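Local atomic coordinates of KLLA0A11308p (Kluyveromyces lactis, PDB entry 6AM0), a protein that probably binds mRNA as a member of the EDC3 family, of which this chain is the N-terminal Sm-like (LSm) domain. Residues 14-26 with 33-47. Sequence-based numbering, arbitrary orientation.
Sequences KDGKRITGTLKQV and LTDAVFQDGGVSPVF
Ile19 and Phe38 face each other as a non-hydrogen-bonded antiparallel pair, and their side chains slant across one another. Both branches of the isoleucine reach the CD1-CE1 side of the ring: CD1 of Ile19 lies 3.3 Å from CD1 of Phe38, and CG2 of Ile19 lies 3.4 Å from CE1 of Phe38. A chi1 of -54° sets CG2 anti to the backbone N, where it also nears the methyl of Ala36 and, farther off, Leu33 and Phe47. Shortening this side chain to an alanine is likely to strip that side of the ring of its apolar cover and open a gap beside Ala36. On the other face, Thr20 and Val37 run side by side, CB of Thr20 resting 3.6 Å from CG1 of Val37. Two hydrogen bonds join their backbones, that from Thr20 N to Val37 O almost straight (N-H...O 173°). The register slips by one residue at a beta bulge, where Gly21 fits against Ala36, before Thr22 pairs with Thr34. The bent chain of Lys24 meets Thr34 at about a right angle, Lys24 NZ 3.3 Å from Thr34 CG2. Gln39 runs alongside Arg18, its amide inclined 62° to the guanidinium; OE1 of Gln39 lies 3.1 Å from Arg18 CG and accepts a weak hydrogen bond from Arg18 N. Arg18 also makes a cation-pi contact with Tyr55 of the second subunit. In the bent antiparallel sheet of the Sm fold, main-chain hydrogen bonds thus set the register of strands 18-26 and 36-38, while apolar packing joins them on the Ile19 face and the threonine-valine face is mixed.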
loop_
_atom_site.group_PDB
_atom_site.type_symbol
_atom_site.label_atom_id
_atom_site.label_comp_id
_atom_site.label_asym_id
_atom_site.label_seq_id
_atom_site.Cartn_x
_atom_site.Cartn_y
_atom_site.Cartn_z
ATOM N N LYS D 14 0.973 13.035 17.394
ATOM C CA LYS D 14 -0.267 12.703 18.097
ATOM C C LYS D 14 -1.485 13.391 17.490
ATOM O O LYS D 14 -2.587 12.834 17.531
ATOM C CB LYS D 14 -0.152 13.039 19.589
ATOM C CG LYS D 14 -0.189 14.518 19.925
ATOM C CD LYS D 14 -0.162 14.761 21.431
ATOM C CE LYS D 14 -0.327 16.240 21.754
ATOM N NZ LYS D 14 -0.288 16.511 23.218
ATOM N N ASP D 15 -1.322 14.585 16.919
ATOM C CA ASP D 15 -2.451 15.336 16.382
ATOM C C ASP D 15 -2.544 15.236 14.866
ATOM O O ASP D 15 -2.977 16.187 14.204
ATOM C CB ASP D 15 -2.367 16.798 16.818
ATOM C CG ASP D 15 -2.065 16.948 18.296
ATOM O OD1 ASP D 15 -2.989 16.764 19.119
ATOM O OD2 ASP D 15 -0.900 17.244 18.634
ATOM N N GLY D 16 -2.144 14.100 14.300
ATOM C CA GLY D 16 -2.092 13.971 12.860
ATOM C C GLY D 16 -1.096 14.870 12.160
ATOM O O GLY D 16 -1.085 14.913 10.929
ATOM N N LYS D 17 -0.259 15.594 12.895
ATOM C CA LYS D 17 0.773 16.404 12.264
ATOM C C LYS D 17 1.816 15.501 11.601
ATOM O O LYS D 17 2.241 14.498 12.179
ATOM C CB LYS D 17 1.401 17.326 13.306
ATOM C CG LYS D 17 0.346 18.003 14.172
ATOM C CD LYS D 17 -0.682 18.697 13.278
ATOM C CE LYS D 17 -1.772 19.340 14.089
ATOM N NZ LYS D 17 -1.132 20.385 14.925
ATOM N N ARG D 18 2.273 15.895 10.400
ATOM C CA ARG D 18 3.114 15.059 9.543
ATOM C C ARG D 18 4.442 15.739 9.248
ATOM O O ARG D 18 4.481 16.931 8.923
ATOM C CB ARG D 18 2.386 14.778 8.221
ATOM C CG ARG D 18 0.990 14.231 8.499
ATOM C CD ARG D 18 0.097 13.914 7.307
ATOM N NE ARG D 18 -1.178 13.411 7.818
ATOM C CZ ARG D 18 -2.123 12.849 7.082
ATOM N NH1 ARG D 18 -3.238 12.426 7.654
ATOM N NH2 ARG D 18 -1.934 12.700 5.785
ATOM N N ILE D 19 5.530 14.977 9.363
ATOM C CA ILE D 19 6.872 15.456 9.065
ATOM C C ILE D 19 7.369 14.647 7.878
ATOM O O ILE D 19 7.206 13.424 7.844
ATOM C CB ILE D 19 7.836 15.315 10.264
ATOM C CG1 ILE D 19 7.269 15.983 11.521
ATOM C CG2 ILE D 19 9.204 15.873 9.911
ATOM C CD1 ILE D 19 6.606 17.321 11.281
ATOM N N THR D 20 7.977 15.320 6.910
ATOM C CA THR D 20 8.507 14.661 5.725
ATOM C C THR D 20 10.000 14.925 5.633
ATOM O O THR D 20 10.446 16.058 5.830
ATOM C CB THR D 20 7.818 15.166 4.447
ATOM O OG1 THR D 20 6.394 15.126 4.605
ATOM C CG2 THR D 20 8.210 14.310 3.254
ATOM N N GLY D 21 10.771 13.889 5.316
ATOM C CA GLY D 21 12.211 14.071 5.215
ATOM C C GLY D 21 12.892 12.840 4.663
ATOM O O GLY D 21 12.263 11.802 4.430
ATOM N N THR D 22 14.202 12.973 4.452
ATOM C CA THR D 22 15.013 11.883 3.918
ATOM C C THR D 22 15.686 11.129 5.059
ATOM O O THR D 22 16.240 11.745 5.973
ATOM C CB THR D 22 16.050 12.403 2.921
ATOM O OG1 THR D 22 16.990 13.248 3.595
ATOM C CG2 THR D 22 15.367 13.203 1.825
ATOM N N LEU D 23 15.634 9.801 5.008
ATOM C CA LEU D 23 16.132 8.987 6.113
ATOM C C LEU D 23 17.658 9.009 6.146
ATOM O O LEU D 23 18.318 8.566 5.200
ATOM C CB LEU D 23 15.603 7.557 5.996
ATOM C CG LEU D 23 16.242 6.465 6.859
ATOM C CD1 LEU D 23 16.221 6.863 8.316
ATOM C CD2 LEU D 23 15.505 5.155 6.679
ATOM N N LYS D 24 18.211 9.534 7.241
ATOM C CA LYS D 24 19.646 9.655 7.474
ATOM C C LYS D 24 20.224 8.412 8.146
ATOM O O LYS D 24 21.263 7.899 7.719
ATOM C CB LYS D 24 19.919 10.888 8.342
ATOM C CG LYS D 24 21.380 11.214 8.568
ATOM C CD LYS D 24 22.122 11.457 7.277
ATOM C CE LYS D 24 23.214 12.494 7.489
ATOM N NZ LYS D 24 22.670 13.740 8.101
ATOM N N GLN D 25 19.560 7.921 9.190
ATOM C CA GLN D 25 19.891 6.647 9.816
ATOM C C GLN D 25 18.758 6.273 10.760
ATOM O O GLN D 25 18.034 7.140 11.259
ATOM C CB GLN D 25 21.229 6.720 10.557
ATOM C CG GLN D 25 21.197 7.565 11.811
ATOM C CD GLN D 25 22.468 7.439 12.619
ATOM O OE1 GLN D 25 23.154 6.420 12.554
ATOM N NE2 GLN D 25 22.794 8.478 13.381
ATOM N N VAL D 26 18.620 4.973 11.008
ATOM C CA VAL D 26 17.542 4.452 11.840
ATOM C C VAL D 26 18.069 3.341 12.742
ATOM O O VAL D 26 18.855 2.490 12.312
ATOM C CB VAL D 26 16.358 3.956 10.979
ATOM C CG1 VAL D 26 16.822 2.926 9.955
ATOM C CG2 VAL D 26 15.256 3.385 11.856
ATOM N N LEU D 33 16.298 12.291 10.208
ATOM C CA LEU D 33 15.915 12.759 8.884
ATOM C C LEU D 33 16.737 13.985 8.519
ATOM O O LEU D 33 17.250 14.696 9.385
ATOM C CB LEU D 33 14.423 13.116 8.819
ATOM C CG LEU D 33 13.402 12.026 9.131
ATOM C CD1 LEU D 33 12.029 12.646 9.338
ATOM C CD2 LEU D 33 13.371 10.986 8.022
ATOM N N THR D 34 16.857 14.226 7.218
ATOM C CA THR D 34 17.443 15.447 6.694
ATOM C C THR D 34 16.427 16.174 5.821
ATOM O O THR D 34 15.529 15.551 5.235
ATOM C CB THR D 34 18.726 15.172 5.892
ATOM O OG1 THR D 34 18.465 14.192 4.883
ATOM C CG2 THR D 34 19.835 14.677 6.807
ATOM N N ASP D 35 16.579 17.504 5.782
ATOM C CA ASP D 35 15.701 18.446 5.075
ATOM C C ASP D 35 14.222 18.191 5.378
ATOM O O ASP D 35 13.365 18.175 4.494
ATOM C CB ASP D 35 15.997 18.478 3.564
ATOM C CG ASP D 35 15.765 17.149 2.854
ATOM O OD1 ASP D 35 14.667 16.562 2.952
ATOM O OD2 ASP D 35 16.710 16.685 2.182
ATOM N N ALA D 36 13.922 18.026 6.664
ATOM C CA ALA D 36 12.556 17.757 7.097
ATOM C C ALA D 36 11.665 18.982 6.902
ATOM O O ALA D 36 11.966 20.066 7.415
ATOM C CB ALA D 36 12.546 17.319 8.557
ATOM N N VAL D 37 10.574 18.811 6.153
ATOM C CA VAL D 37 9.531 19.826 6.011
ATOM C C VAL D 37 8.375 19.466 6.936
ATOM O O VAL D 37 8.028 18.287 7.089
ATOM C CB VAL D 37 9.067 19.962 4.546
ATOM C CG1 VAL D 37 8.361 18.701 4.064
ATOM C CG2 VAL D 37 8.170 21.184 4.374
ATOM N N PHE D 38 7.775 20.476 7.560
ATOM C CA PHE D 38 6.709 20.278 8.535
ATOM C C PHE D 38 5.378 20.727 7.947
ATOM O O PHE D 38 5.309 21.753 7.261
ATOM C CB PHE D 38 6.995 21.042 9.834
ATOM C CG PHE D 38 8.287 20.652 10.501
ATOM C CD1 PHE D 38 8.901 19.445 10.210
ATOM C CD2 PHE D 38 8.885 21.486 11.428
ATOM C CE1 PHE D 38 10.084 19.082 10.821
ATOM C CE2 PHE D 38 10.072 21.121 12.042
ATOM C CZ PHE D 38 10.670 19.920 11.734
ATOM N N GLN D 39 4.325 19.944 8.212
ATOM C CA GLN D 39 2.993 20.264 7.699
ATOM C C GLN D 39 2.548 21.655 8.134
ATOM O O GLN D 39 2.034 22.437 7.325
ATOM C CB GLN D 39 1.980 19.216 8.164
ATOM C CG GLN D 39 0.593 19.381 7.543
ATOM C CD GLN D 39 -0.272 18.143 7.689
ATOM O OE1 GLN D 39 0.064 17.226 8.435
ATOM N NE2 GLN D 39 -1.387 18.107 6.967
ATOM N N ASP D 40 2.731 21.979 9.409
ATOM C CA ASP D 40 2.290 23.262 9.933
ATOM C C ASP D 40 3.277 24.388 9.663
ATOM O O ASP D 40 3.025 25.522 10.087
ATOM C CB ASP D 40 2.035 23.156 11.437
ATOM C CG ASP D 40 0.758 23.849 11.856
ATOM O OD1 ASP D 40 0.764 25.094 11.959
ATOM O OD2 ASP D 40 -0.250 23.146 12.075
ATOM N N GLY D 41 4.379 24.114 8.987
ATOM C CA GLY D 41 5.302 25.176 8.628
ATOM C C GLY D 41 6.667 24.990 9.262
ATOM O O GLY D 41 6.786 24.681 10.452
ATOM N N GLY D 42 7.708 25.181 8.457
ATOM C CA GLY D 42 9.080 25.152 8.929
ATOM C C GLY D 42 9.924 24.042 8.337
ATOM O O GLY D 42 9.464 22.907 8.188
ATOM N N VAL D 43 11.156 24.375 7.972
ATOM C CA VAL D 43 12.109 23.410 7.440
ATOM C C VAL D 43 13.260 23.240 8.427
ATOM O O VAL D 43 13.528 24.104 9.270
ATOM C CB VAL D 43 12.621 23.815 6.042
ATOM C CG1 VAL D 43 11.450 23.911 5.074
ATOM C CG2 VAL D 43 13.376 25.133 6.108
ATOM N N SER D 44 13.932 22.089 8.336
ATOM C CA SER D 44 15.054 21.811 9.211
ATOM C C SER D 44 16.051 20.898 8.512
ATOM O O SER D 44 15.646 19.851 7.984
ATOM C CB SER D 44 14.581 21.170 10.512
ATOM O OG SER D 44 15.661 21.024 11.409
ATOM N N PRO D 45 17.346 21.233 8.521
ATOM C CA PRO D 45 18.312 20.398 7.792
ATOM C C PRO D 45 18.528 19.034 8.421
ATOM O O PRO D 45 18.780 18.069 7.691
ATOM C CB PRO D 45 19.596 21.239 7.818
ATOM C CG PRO D 45 19.133 22.640 8.092
ATOM C CD PRO D 45 17.956 22.481 9.004
ATOM N N VAL D 46 18.447 18.921 9.746
ATOM C CA VAL D 46 18.577 17.646 10.446
ATOM C C VAL D 46 17.508 17.585 11.529
ATOM O O VAL D 46 17.344 18.537 12.299
ATOM C CB VAL D 46 19.978 17.458 11.063
ATOM C CG1 VAL D 46 20.030 16.182 11.888
ATOM C CG2 VAL D 46 21.040 17.419 9.982
ATOM N N PHE D 47 16.785 16.466 11.594
ATOM C CA PHE D 47 15.693 16.274 12.543
ATOM C C PHE D 47 15.816 14.901 13.189
ATOM O O PHE D 47 15.786 13.885 12.491
ATOM C CB PHE D 47 14.344 16.419 11.834
ATOM C CG PHE D 47 13.163 16.122 12.705
ATOM C CD1 PHE D 47 12.761 17.014 13.681
ATOM C CD2 PHE D 47 12.430 14.962 12.521
ATOM C CE1 PHE D 47 11.668 16.739 14.476
ATOM C CE2 PHE D 47 11.332 14.687 13.309
ATOM C CZ PHE D 47 10.950 15.577 14.287
#